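Long-range contacts in rhamnose ABC transporter, rhamnose-binding protein (Actinomyces odontolyticus ATCC 17982, PDB 5BQ3), which probably binds a carbohydrate, presumably rhamnose, as the solute-binding component of an ABC transporter for sugar uptake: residues 54-59 with 278-283; 201-206 with 230-235; 242-247 with 262-267. All blocks are in the same frame, centred on the assembly; numbering follows the deposited sequence.

The two-lobed fold of a periplasmic binding protein shows how contacts of different span share one chain. From the N terminus, residues 54-59 at the end of helix 40-56 come first, and interaction 1 closes only when the chain reaches helix 271-287, enclosing the other two. Within that long loop, interaction 2 joins helices 199-212 and 224-236, and interaction 3 then follows in series, bringing strand 244-247 alongside residues 262-267. These two touch, with A231 and T230 packing on L245 and S235 on T262, in the lobe of the four-stranded sheet. Interaction 1 belongs to the six-stranded lobe, its centre about 38 Å from that of interaction 3.

Interaction 1 (54-59 with 278-283)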
ATOM      1  N   GLY A  54     -15.028   4.216 -16.100  1.00 41.43           N
ATOM      2  CA  GLY A  54     -16.303   3.908 -16.738  1.00 42.99           C
ATOM      3  C   GLY A  54     -17.423   4.756 -16.169  1.00 48.12           C
ATOM      4  O   GLY A  54     -18.268   5.250 -16.918  1.00 49.56           O
ATOM      5  N   GLU A  55     -17.417   4.947 -14.828  1.00 43.89           N
ATOM      6  CA  GLU A  55     -18.374   5.773 -14.083  1.00 44.41           C
ATOM      7  C   GLU A  55     -18.249   7.243 -14.491  1.00 47.63           C
ATOM      8  O   GLU A  55     -19.264   7.910 -14.693  1.00 48.75           O
ATOM      9  CB  GLU A  55     -18.152   5.633 -12.565  1.00 44.95           C
ATOM     10  CG  GLU A  55     -18.674   4.342 -11.959  1.00 56.42           C
ATOM     11  CD  GLU A  55     -18.383   4.153 -10.483  1.00 76.18           C
ATOM     12  OE1 GLU A  55     -18.343   5.161  -9.740  1.00 65.14           O
ATOM     13  OE2 GLU A  55     -18.220   2.984 -10.062  1.00 75.07           O
ATOM     14  N   ILE A  56     -16.995   7.735 -14.609  1.00 42.12           N
ATOM     15  CA  ILE A  56     -16.641   9.103 -15.005  1.00 41.31           C
ATOM     16  C   ILE A  56     -17.150   9.361 -16.440  1.00 47.31           C
ATOM     17  O   ILE A  56     -17.791  10.385 -16.693  1.00 47.97           O
ATOM     18  CB  ILE A  56     -15.102   9.327 -14.858  1.00 42.02           C
ATOM     19  CG1 ILE A  56     -14.670   9.296 -13.377  1.00 40.78           C
ATOM     20  CG2 ILE A  56     -14.659  10.632 -15.509  1.00 42.74           C
ATOM     21  CD1 ILE A  56     -13.222   8.894 -13.123  1.00 43.45           C
ATOM     22  N   GLY A  57     -16.880   8.415 -17.341  1.00 44.19           N
ATOM     23  CA  GLY A  57     -17.312   8.486 -18.730  1.00 45.32           C
ATOM     24  C   GLY A  57     -16.215   8.798 -19.725  1.00 49.76           C
ATOM     25  O   GLY A  57     -16.453   9.542 -20.680  1.00 50.58           O
ATOM     26  N   PHE A  58     -15.009   8.217 -19.526  1.00 45.22           N
ATOM     27  CA  PHE A  58     -13.870   8.386 -20.433  1.00 44.35           C
ATOM     28  C   PHE A  58     -14.159   7.703 -21.768  1.00 49.40           C
ATOM     29  O   PHE A  58     -14.764   6.625 -21.783  1.00 49.88           O
ATOM     30  CB  PHE A  58     -12.583   7.815 -19.814  1.00 44.59           C
ATOM     31  CG  PHE A  58     -11.822   8.740 -18.894  1.00 44.86           C
ATOM     32  CD1 PHE A  58     -10.898   9.647 -19.403  1.00 47.42           C
ATOM     33  CD2 PHE A  58     -11.985   8.666 -17.515  1.00 46.18           C
ATOM     34  CE1 PHE A  58     -10.175  10.486 -18.549  1.00 47.43           C
ATOM     35  CE2 PHE A  58     -11.261   9.506 -16.663  1.00 47.95           C
ATOM     36  CZ  PHE A  58     -10.361  10.409 -17.186  1.00 45.86           C
ATOM     37  N   ALA A  59     -13.740   8.330 -22.882  1.00 46.13           N
ATOM     38  CA  ALA A  59     -13.937   7.811 -24.240  1.00 46.98           C
ATOM     39  C   ALA A  59     -13.139   6.524 -24.468  1.00 50.31           C
ATOM     40  O   ALA A  59     -13.667   5.579 -25.051  1.00 51.55           O
ATOM     41  CB  ALA A  59     -13.543   8.861 -25.266  1.00 48.15           C
ATOM     42  N   ALA A 278      -7.365   7.452  -7.996  1.00 30.95           N
ATOM     43  CA  ALA A 278      -6.422   7.880  -9.034  1.00 30.27           C
ATOM     44  C   ALA A 278      -7.121   8.260 -10.348  1.00 34.90           C
ATOM     45  O   ALA A 278      -6.761   9.271 -10.947  1.00 34.60           O
ATOM     46  CB  ALA A 278      -5.397   6.788  -9.284  1.00 30.36           C
ATOM     47  N   ALA A 279      -8.126   7.469 -10.780  1.00 32.54           N
ATOM     48  CA  ALA A 279      -8.892   7.719 -12.003  1.00 33.01           C
ATOM     49  C   ALA A 279      -9.736   8.986 -11.867  1.00 37.77           C
ATOM     50  O   ALA A 279      -9.859   9.733 -12.839  1.00 38.80           O
ATOM     51  CB  ALA A 279      -9.773   6.525 -12.324  1.00 34.24           C
ATOM     52  N   TYR A 280     -10.286   9.246 -10.658  1.00 33.57           N
ATOM     53  CA  TYR A 280     -11.082  10.445 -10.370  1.00 34.02           C
ATOM     54  C   TYR A 280     -10.181  11.673 -10.247  1.00 37.73           C
ATOM     55  O   TYR A 280     -10.593  12.767 -10.635  1.00 37.73           O
ATOM     56  CB  TYR A 280     -11.930  10.263  -9.098  1.00 35.34           C
ATOM     57  CG  TYR A 280     -13.289   9.654  -9.370  1.00 37.60           C
ATOM     58  CD1 TYR A 280     -14.382  10.453  -9.700  1.00 40.92           C
ATOM     59  CD2 TYR A 280     -13.481   8.277  -9.319  1.00 37.82           C
ATOM     60  CE1 TYR A 280     -15.632   9.895  -9.967  1.00 42.65           C
ATOM     61  CE2 TYR A 280     -14.725   7.709  -9.584  1.00 39.87           C
ATOM     62  CZ  TYR A 280     -15.797   8.520  -9.915  1.00 47.90           C
ATOM     63  OH  TYR A 280     -17.026   7.958 -10.167  1.00 50.15           O
ATOM     64  N   ALA A 281      -8.949  11.481  -9.723  1.00 34.25           N
ATOM     65  CA  ALA A 281      -7.936  12.527  -9.561  1.00 34.20           C
ATOM     66  C   ALA A 281      -7.436  13.013 -10.918  1.00 39.78           C
ATOM     67  O   ALA A 281      -7.245  14.212 -11.102  1.00 40.95           O
ATOM     68  CB  ALA A 281      -6.775  12.012  -8.732  1.00 33.67           C
ATOM     69  N   GLY A 282      -7.258  12.080 -11.852  1.00 36.17           N
ATOM     70  CA  GLY A 282      -6.816  12.356 -13.212  1.00 36.49           C
ATOM     71  C   GLY A 282      -7.877  13.054 -14.035  1.00 42.29           C
ATOM     72  O   GLY A 282      -7.560  13.942 -14.829  1.00 42.97           O
ATOM     73  N   ALA A 283      -9.150  12.662 -13.834  1.00 39.53           N
ATOM     74  CA  ALA A 283     -10.317  13.240 -14.502  1.00 40.48           C
ATOM     75  C   ALA A 283     -10.541  14.679 -14.048  1.00 45.46           C
ATOM     76  O   ALA A 283     -10.935  15.518 -14.858  1.00 46.79           O
ATOM     77  CB  ALA A 283     -11.551  12.402 -14.211  1.00 41.56           C
TER
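I56 lies over the ring of Y280, its CD1 3.7 Å from the ring centroid and only 7° off the normal, a CH-pi contact near the middle of the face. The two branches of I56 divide the work. With CG1 anti to the carbonyl carbon (chi1 -67°), the longer branch runs across the tyrosine, while CG2 turns to A283, 3.8 Å from its CB. The tyrosine's own CB points away from residues 54-59, yet the ring turns back with one face against I56 and carries its hydroxyl to E55, with OH 3.1 Å from OE1. That carboxylate oxygen is also hydrogen-bonded to the hydroxyl of Y276, one turn before Y280. G57, with positive phi (106°), takes the chain out of helix 40-56 and lets F58 follow I56 onto the same partner helix, where F58 CZ sits 3.8 Å from A283 CB. Small residues A279 and A283 thus receive larger side chains from residues 54-59, while F32 of the sheet packs on A279. The chemistry is graded: hydrocarbon and aromatic surface fill the inner part, and at the exposed margin a carboxylate meets two tyrosine hydroxyls, which would probably favour its charged form.

Interaction 2 (201-206 with 230-235); sequences KSFQEA and TARYLS
F203, Y233 and A206 bury the most surface where helices 199-212 and 224-236 pack, their short segments crossing at -46° with axes 8.8 Å apart. F203 is the centre of the contact. Its CG stands anti to the backbone N (chi1 -171°), which carries the ring across to the second helix, where CE2 comes within 3.7 Å of Y233 CB. That methylene lies over the phenylalanine face as a CH-pi donor, and the tyrosine ring beyond it presents its edge: the two rings form a T-shaped pair, centroids 5.8 Å apart and planes at 89°.

Y233 is used on two sides. While its edge meets F203, one of its faces is turned to the backbone of A206, whose carbonyl O lies 3.6 Å from Y233 CE2. The methyl of A206 points at the second helix and meets T230, CB to CG2 at 3.8 Å; the buried T230 OG1 is satisfied within its own helix by a hydrogen bond to G226 O. A206 and T230 both also rest on L158 of strand 153-159, so this end of the contact is the one that faces the parallel sheet.

At the partly exposed side R232 bends at chi3 and brings its guanidinium nearly parallel to the F203 ring, NH2 3.4 Å from CD2. The charge is answered by D199, which forms a salt bridge with NH2 and sits at the start of the same helix as F203.

Two neighbouring helices of an alpha/beta lobe are thus joined through aromatic and methyl surface, with the charged group kept to the margin. The D199 carboxylate probably both neutralises R232 and helps to hold its flat group beside F203, whose ring is flanked by a cation and by a second aromatic.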
ATOM      1  N   LYS A 201      13.912 -17.586   5.487  1.00 42.05           N
ATOM      2  CA  LYS A 201      14.643 -16.769   6.460  1.00 40.69           C
ATOM      3  C   LYS A 201      13.695 -16.253   7.564  1.00 41.90           C
ATOM      4  O   LYS A 201      14.054 -16.338   8.738  1.00 41.68           O
ATOM      5  CB  LYS A 201      15.377 -15.606   5.753  1.00 43.12           C
ATOM      6  CG  LYS A 201      16.174 -14.657   6.665  1.00 57.22           C
ATOM      7  CD  LYS A 201      17.502 -15.230   7.153  1.00 66.50           C
ATOM      8  CE  LYS A 201      18.244 -14.234   8.008  1.00 76.86           C
ATOM      9  NZ  LYS A 201      19.404 -14.855   8.701  1.00 85.34           N
ATOM     10  N   SER A 202      12.490 -15.756   7.194  1.00 36.54           N
ATOM     11  CA  SER A 202      11.475 -15.249   8.134  1.00 34.89           C
ATOM     12  C   SER A 202      10.975 -16.350   9.082  1.00 39.66           C
ATOM     13  O   SER A 202      10.677 -16.057  10.243  1.00 38.69           O
ATOM     14  CB  SER A 202      10.291 -14.643   7.388  1.00 35.71           C
ATOM     15  OG  SER A 202      10.678 -13.561   6.560  1.00 40.24           O
ATOM     16  N   PHE A 203      10.890 -17.607   8.587  1.00 37.12           N
ATOM     17  CA  PHE A 203      10.481 -18.774   9.371  1.00 37.49           C
ATOM     18  C   PHE A 203      11.554 -19.104  10.409  1.00 41.68           C
ATOM     19  O   PHE A 203      11.220 -19.420  11.553  1.00 41.60           O
ATOM     20  CB  PHE A 203      10.224 -19.984   8.454  1.00 40.57           C
ATOM     21  CG  PHE A 203       9.600 -21.176   9.143  1.00 42.88           C
ATOM     22  CD1 PHE A 203      10.389 -22.118   9.795  1.00 46.67           C
ATOM     23  CD2 PHE A 203       8.226 -21.366   9.128  1.00 44.77           C
ATOM     24  CE1 PHE A 203       9.811 -23.209  10.445  1.00 48.39           C
ATOM     25  CE2 PHE A 203       7.649 -22.470   9.759  1.00 48.56           C
ATOM     26  CZ  PHE A 203       8.444 -23.379  10.423  1.00 47.59           C
ATOM     27  N   GLN A 204      12.840 -19.042   9.997  1.00 38.47           N
ATOM     28  CA  GLN A 204      14.009 -19.307  10.839  1.00 38.89           C
ATOM     29  C   GLN A 204      14.156 -18.232  11.910  1.00 42.08           C
ATOM     30  O   GLN A 204      14.512 -18.553  13.046  1.00 42.16           O
ATOM     31  CB  GLN A 204      15.284 -19.394   9.988  1.00 41.14           C
ATOM     32  CG  GLN A 204      15.448 -20.729   9.263  1.00 53.33           C
ATOM     33  CD  GLN A 204      16.436 -20.702   8.117  1.00 65.92           C
ATOM     34  OE1 GLN A 204      17.106 -19.699   7.837  1.00 56.88           O
ATOM     35  NE2 GLN A 204      16.542 -21.823   7.419  1.00 59.98           N
ATOM     36  N   GLU A 205      13.863 -16.962  11.552  1.00 38.02           N
ATOM     37  CA  GLU A 205      13.920 -15.817  12.466  1.00 36.98           C
ATOM     38  C   GLU A 205      12.824 -15.912  13.521  1.00 41.38           C
ATOM     39  O   GLU A 205      13.079 -15.583  14.676  1.00 41.69           O
ATOM     40  CB  GLU A 205      13.829 -14.481  11.712  1.00 37.17           C
ATOM     41  CG  GLU A 205      15.095 -14.096  10.957  1.00 46.71           C
ATOM     42  CD  GLU A 205      16.386 -13.993  11.750  1.00 68.69           C
ATOM     43  OE1 GLU A 205      16.380 -13.382  12.843  1.00 66.06           O
ATOM     44  OE2 GLU A 205      17.415 -14.511  11.264  1.00 67.47           O
ATOM     45  N   ALA A 206      11.624 -16.390  13.134  1.00 38.34           N
ATOM     46  CA  ALA A 206      10.478 -16.585  14.031  1.00 38.42           C
ATOM     47  C   ALA A 206      10.735 -17.743  14.999  1.00 43.97           C
ATOM     48  O   ALA A 206      10.313 -17.675  16.154  1.00 43.40           O
ATOM     49  CB  ALA A 206       9.218 -16.849  13.223  1.00 39.16           C
ATOM     50  N   THR A 230       5.775 -16.546   9.845  1.00 34.50           N
ATOM     51  CA  THR A 230       5.635 -16.545  11.306  1.00 34.20           C
ATOM     52  C   THR A 230       4.339 -17.271  11.695  1.00 39.64           C
ATOM     53  O   THR A 230       4.332 -18.008  12.682  1.00 40.22           O
ATOM     54  CB  THR A 230       5.698 -15.113  11.868  1.00 39.35           C
ATOM     55  OG1 THR A 230       6.837 -14.452  11.324  1.00 35.39           O
ATOM     56  CG2 THR A 230       5.809 -15.082  13.389  1.00 38.30           C
ATOM     57  N   ALA A 231       3.258 -17.082  10.906  1.00 36.84           N
ATOM     58  CA  ALA A 231       1.967 -17.734  11.121  1.00 37.75           C
ATOM     59  C   ALA A 231       2.086 -19.239  10.916  1.00 44.19           C
ATOM     60  O   ALA A 231       1.489 -20.001  11.676  1.00 45.49           O
ATOM     61  CB  ALA A 231       0.925 -17.158  10.182  1.00 38.35           C
ATOM     62  N   ARG A 232       2.895 -19.665   9.919  1.00 41.06           N
ATOM     63  CA  ARG A 232       3.143 -21.072   9.613  1.00 42.35           C
ATOM     64  C   ARG A 232       3.917 -21.737  10.753  1.00 46.41           C
ATOM     65  O   ARG A 232       3.667 -22.907  11.048  1.00 48.05           O
ATOM     66  CB  ARG A 232       3.896 -21.215   8.283  1.00 43.00           C
ATOM     67  CG  ARG A 232       3.757 -22.603   7.658  1.00 54.31           C
ATOM     68  CD  ARG A 232       4.303 -22.680   6.246  1.00 58.97           C
ATOM     69  NE  ARG A 232       5.765 -22.640   6.213  1.00 59.24           N
ATOM     70  CZ  ARG A 232       6.476 -21.600   5.794  1.00 69.36           C
ATOM     71  NH1 ARG A 232       5.868 -20.501   5.361  1.00 56.50           N
ATOM     72  NH2 ARG A 232       7.801 -21.651   5.798  1.00 53.57           N
ATOM     73  N   TYR A 233       4.828 -20.987  11.407  1.00 41.30           N
ATOM     74  CA  TYR A 233       5.610 -21.488  12.537  1.00 41.39           C
ATOM     75  C   TYR A 233       4.739 -21.622  13.788  1.00 45.08           C
ATOM     76  O   TYR A 233       4.772 -22.673  14.427  1.00 45.44           O
ATOM     77  CB  TYR A 233       6.838 -20.597  12.825  1.00 41.61           C
ATOM     78  CG  TYR A 233       7.513 -20.916  14.144  1.00 44.14           C
ATOM     79  CD1 TYR A 233       8.275 -22.072  14.298  1.00 47.57           C
ATOM     80  CD2 TYR A 233       7.354 -20.088  15.251  1.00 44.25           C
ATOM     81  CE1 TYR A 233       8.861 -22.394  15.521  1.00 49.42           C
ATOM     82  CE2 TYR A 233       7.935 -20.398  16.479  1.00 45.63           C
ATOM     83  CZ  TYR A 233       8.694 -21.551  16.609  1.00 55.87           C
ATOM     84  OH  TYR A 233       9.284 -21.856  17.814  1.00 59.04           O
ATOM     85  N   LEU A 234       3.989 -20.556  14.147  1.00 41.24           N
ATOM     86  CA  LEU A 234       3.139 -20.509  15.340  1.00 42.01           C
ATOM     87  C   LEU A 234       2.027 -21.564  15.321  1.00 49.54           C
ATOM     88  O   LEU A 234       1.784 -22.183  16.357  1.00 50.07           O
ATOM     89  CB  LEU A 234       2.535 -19.112  15.541  1.00 40.85           C
ATOM     90  CG  LEU A 234       3.503 -18.020  16.003  1.00 43.93           C
ATOM     91  CD1 LEU A 234       2.995 -16.655  15.624  1.00 42.92           C
ATOM     92  CD2 LEU A 234       3.753 -18.091  17.499  1.00 46.30           C
ATOM     93  N   SER A 235       1.390 -21.797  14.152  1.00 48.22           N
ATOM     94  CA  SER A 235       0.312 -22.781  13.985  1.00 50.45           C
ATOM     95  C   SER A 235       0.793 -24.229  14.178  1.00 57.69           C
ATOM     96  O   SER A 235       0.008 -25.075  14.612  1.00 59.08           O
ATOM     97  CB  SER A 235      -0.334 -22.642  12.613  1.00 53.86           C
ATOM     98  OG  SER A 235       0.612 -22.834  11.575  1.00 61.92           O
TER

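Interaction 3 (242-247 with 262-267); sequences KVFLTG and TVKEFA
T246 OG1 donates to E265 O at 2.8 Å, and one residue on in the first segment, two in the second, A267 N donates to G247 O at 3.0 Å, nearly straight (162° at the hydrogen), so both direct bonds sit at one end of the contact. The threonine reaches its acceptor because OG1 is anti to the backbone N (chi1 -172°); the hydroxyl approaches tilted 19° from the carbonyl plane. Farther back water takes over. T262 O accepts from two waters: one, 2.9 Å away, also donates to V243 O, just before strand 244-247, and the other, at 2.7 Å, accepts a weak bond from L245 N. F244 and T246 bond through their backbones to strand 218-221 and the residue before it, while L245 and G247 serve the side toward 262-267. L245 CD2 lies 4.1 Å from V263 CG2, and K264 NZ near the edge of the F244 ring. E265 directs OE2 to N323. The segments flank helix 251-260, on which V263 and F266 pack, while L245 packs on helix 224-236. The parallel sheet's outermost strand is thus joined to residues 262-267 by a hydroxyl, an amide and waters, giving carbonyls of both segments partners without a regular strand ladder.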
ATOM      1  N   LYS A 242      -1.320 -18.692  22.061  1.00 50.28           N
ATOM      2  CA  LYS A 242      -0.619 -18.135  23.222  1.00 49.23           C
ATOM      3  C   LYS A 242       0.155 -16.864  22.829  1.00 50.09           C
ATOM      4  O   LYS A 242       0.023 -15.839  23.503  1.00 49.87           O
ATOM      5  CB  LYS A 242       0.319 -19.183  23.846  1.00 52.29           C
ATOM      6  CG  LYS A 242      -0.416 -20.343  24.513  1.00 68.88           C
ATOM      7  CD  LYS A 242       0.547 -21.402  25.021  1.00 80.44           C
ATOM      8  CE  LYS A 242      -0.178 -22.537  25.699  1.00 95.45           C
ATOM      9  NZ  LYS A 242       0.764 -23.572  26.196  1.00107.15           N
ATOM     10  N   VAL A 243       0.946 -16.932  21.736  1.00 43.71           N
ATOM     11  CA  VAL A 243       1.708 -15.797  21.211  1.00 41.01           C
ATOM     12  C   VAL A 243       0.898 -15.209  20.049  1.00 43.09           C
ATOM     13  O   VAL A 243       0.631 -15.906  19.065  1.00 42.54           O
ATOM     14  CB  VAL A 243       3.165 -16.175  20.805  1.00 43.99           C
ATOM     15  CG1 VAL A 243       3.890 -15.000  20.150  1.00 42.32           C
ATOM     16  CG2 VAL A 243       3.961 -16.686  22.001  1.00 44.35           C
ATOM     17  N   PHE A 244       0.482 -13.941  20.190  1.00 38.39           N
ATOM     18  CA  PHE A 244      -0.308 -13.225  19.189  1.00 37.36           C
ATOM     19  C   PHE A 244       0.550 -12.786  18.007  1.00 37.68           C
ATOM     20  O   PHE A 244       1.723 -12.470  18.178  1.00 36.51           O
ATOM     21  CB  PHE A 244      -0.996 -11.997  19.815  1.00 39.78           C
ATOM     22  CG  PHE A 244      -2.062 -12.327  20.828  1.00 43.41           C
ATOM     23  CD1 PHE A 244      -3.385 -12.508  20.437  1.00 47.91           C
ATOM     24  CD2 PHE A 244      -1.751 -12.438  22.178  1.00 46.71           C
ATOM     25  CE1 PHE A 244      -4.373 -12.818  21.378  1.00 50.60           C
ATOM     26  CE2 PHE A 244      -2.738 -12.748  23.118  1.00 51.23           C
ATOM     27  CZ  PHE A 244      -4.042 -12.935  22.710  1.00 50.32           C
ATOM     28  N   LEU A 245      -0.037 -12.764  16.807  1.00 32.56           N
ATOM     29  CA  LEU A 245       0.671 -12.329  15.613  1.00 30.67           C
ATOM     30  C   LEU A 245      -0.180 -11.337  14.838  1.00 34.21           C
ATOM     31  O   LEU A 245      -1.323 -11.621  14.481  1.00 34.23           O
ATOM     32  CB  LEU A 245       1.107 -13.508  14.719  1.00 30.68           C
ATOM     33  CG  LEU A 245       1.755 -13.136  13.373  1.00 34.20           C
ATOM     34  CD1 LEU A 245       3.126 -12.502  13.551  1.00 32.92           C
ATOM     35  CD2 LEU A 245       1.845 -14.320  12.476  1.00 37.40           C
ATOM     36  N   THR A 246       0.407 -10.174  14.575  1.00 30.32           N
ATOM     37  CA  THR A 246      -0.220  -9.097  13.825  1.00 29.89           C
ATOM     38  C   THR A 246       0.852  -8.415  12.956  1.00 33.11           C
ATOM     39  O   THR A 246       2.035  -8.770  13.017  1.00 32.37           O
ATOM     40  CB  THR A 246      -0.972  -8.142  14.778  1.00 38.11           C
ATOM     41  OG1 THR A 246      -1.733  -7.219  14.005  1.00 38.67           O
ATOM     42  CG2 THR A 246      -0.057  -7.402  15.735  1.00 35.66           C
ATOM     43  N   GLY A 247       0.412  -7.476  12.132  1.00 29.64           N
ATOM     44  CA  GLY A 247       1.276  -6.730  11.232  1.00 28.52           C
ATOM     45  C   GLY A 247       0.568  -6.428   9.936  1.00 31.67           C
ATOM     46  O   GLY A 247      -0.623  -6.103   9.941  1.00 31.09           O
ATOM     47  N   THR A 262      -4.617 -18.724  14.818  1.00 47.33           N
ATOM     48  CA  THR A 262      -3.195 -18.340  14.864  1.00 45.43           C
ATOM     49  C   THR A 262      -3.082 -16.806  14.792  1.00 47.80           C
ATOM     50  O   THR A 262      -2.303 -16.207  15.535  1.00 46.75           O
ATOM     51  CB  THR A 262      -2.408 -19.041  13.732  1.00 51.35           C
ATOM     52  OG1 THR A 262      -2.676 -20.444  13.767  1.00 52.97           O
ATOM     53  CG2 THR A 262      -0.901 -18.803  13.822  1.00 47.03           C
ATOM     54  N   VAL A 263      -3.881 -16.186  13.906  1.00 43.45           N
ATOM     55  CA  VAL A 263      -3.954 -14.741  13.691  1.00 41.61           C
ATOM     56  C   VAL A 263      -5.385 -14.283  14.019  1.00 46.21           C
ATOM     57  O   VAL A 263      -6.344 -14.907  13.565  1.00 47.08           O
ATOM     58  CB  VAL A 263      -3.524 -14.354  12.244  1.00 44.28           C
ATOM     59  CG1 VAL A 263      -3.589 -12.844  12.023  1.00 42.87           C
ATOM     60  CG2 VAL A 263      -2.129 -14.882  11.921  1.00 43.43           C
ATOM     61  N   LYS A 264      -5.528 -13.221  14.827  1.00 42.34           N
ATOM     62  CA  LYS A 264      -6.837 -12.671  15.191  1.00 42.94           C
ATOM     63  C   LYS A 264      -7.165 -11.471  14.299  1.00 45.29           C
ATOM     64  O   LYS A 264      -8.268 -11.409  13.741  1.00 46.59           O
ATOM     65  CB  LYS A 264      -6.897 -12.292  16.681  1.00 46.19           C
ATOM     66  CG  LYS A 264      -7.015 -13.504  17.600  1.00 71.61           C
ATOM     67  CD  LYS A 264      -7.261 -13.115  19.048  1.00 86.86           C
ATOM     68  CE  LYS A 264      -7.470 -14.329  19.923  1.00102.45           C
ATOM     69  NZ  LYS A 264      -7.764 -13.953  21.331  1.00113.20           N
ATOM     70  N   GLU A 265      -6.196 -10.539  14.134  1.00 38.79           N
ATOM     71  CA  GLU A 265      -6.348  -9.344  13.307  1.00 37.18           C
ATOM     72  C   GLU A 265      -4.999  -8.831  12.794  1.00 37.83           C
ATOM     73  O   GLU A 265      -4.028  -8.735  13.546  1.00 36.81           O
ATOM     74  CB  GLU A 265      -7.076  -8.224  14.078  1.00 39.12           C
ATOM     75  CG  GLU A 265      -7.622  -7.116  13.189  1.00 47.63           C
ATOM     76  CD  GLU A 265      -8.383  -6.018  13.906  1.00 67.86           C
ATOM     77  OE1 GLU A 265      -7.790  -5.346  14.781  1.00 68.15           O
ATOM     78  OE2 GLU A 265      -9.570  -5.811  13.567  1.00 61.33           O
ATOM     79  N   PHE A 266      -4.965  -8.493  11.503  1.00 32.58           N
ATOM     80  CA  PHE A 266      -3.837  -7.889  10.803  1.00 30.57           C
ATOM     81  C   PHE A 266      -4.387  -6.734   9.958  1.00 33.45           C
ATOM     82  O   PHE A 266      -5.601  -6.534   9.923  1.00 33.93           O
ATOM     83  CB  PHE A 266      -3.056  -8.925   9.956  1.00 31.98           C
ATOM     84  CG  PHE A 266      -3.795  -9.486   8.763  1.00 33.67           C
ATOM     85  CD1 PHE A 266      -4.610 -10.604   8.894  1.00 37.69           C
ATOM     86  CD2 PHE A 266      -3.656  -8.913   7.505  1.00 34.52           C
ATOM     87  CE1 PHE A 266      -5.302 -11.116   7.794  1.00 39.09           C
ATOM     88  CE2 PHE A 266      -4.355  -9.421   6.407  1.00 37.82           C
ATOM     89  CZ  PHE A 266      -5.161 -10.527   6.555  1.00 37.13           C
ATOM     90  N   ALA A 267      -3.515  -5.967   9.303  1.00 29.13           N
ATOM     91  CA  ALA A 267      -3.942  -4.848   8.477  1.00 29.05           C
ATOM     92  C   ALA A 267      -3.205  -4.814   7.144  1.00 33.36           C
ATOM     93  O   ALA A 267      -2.174  -5.463   6.982  1.00 32.54           O
ATOM     94  CB  ALA A 267      -3.729  -3.536   9.221  1.00 29.57           C
TER
HETATM   95  O   HOH W   1      -0.795 -17.682  17.568  1.00 35.96           O
HETATM   96  O   HOH W   2      -2.987 -14.301  17.342  1.00 41.05           O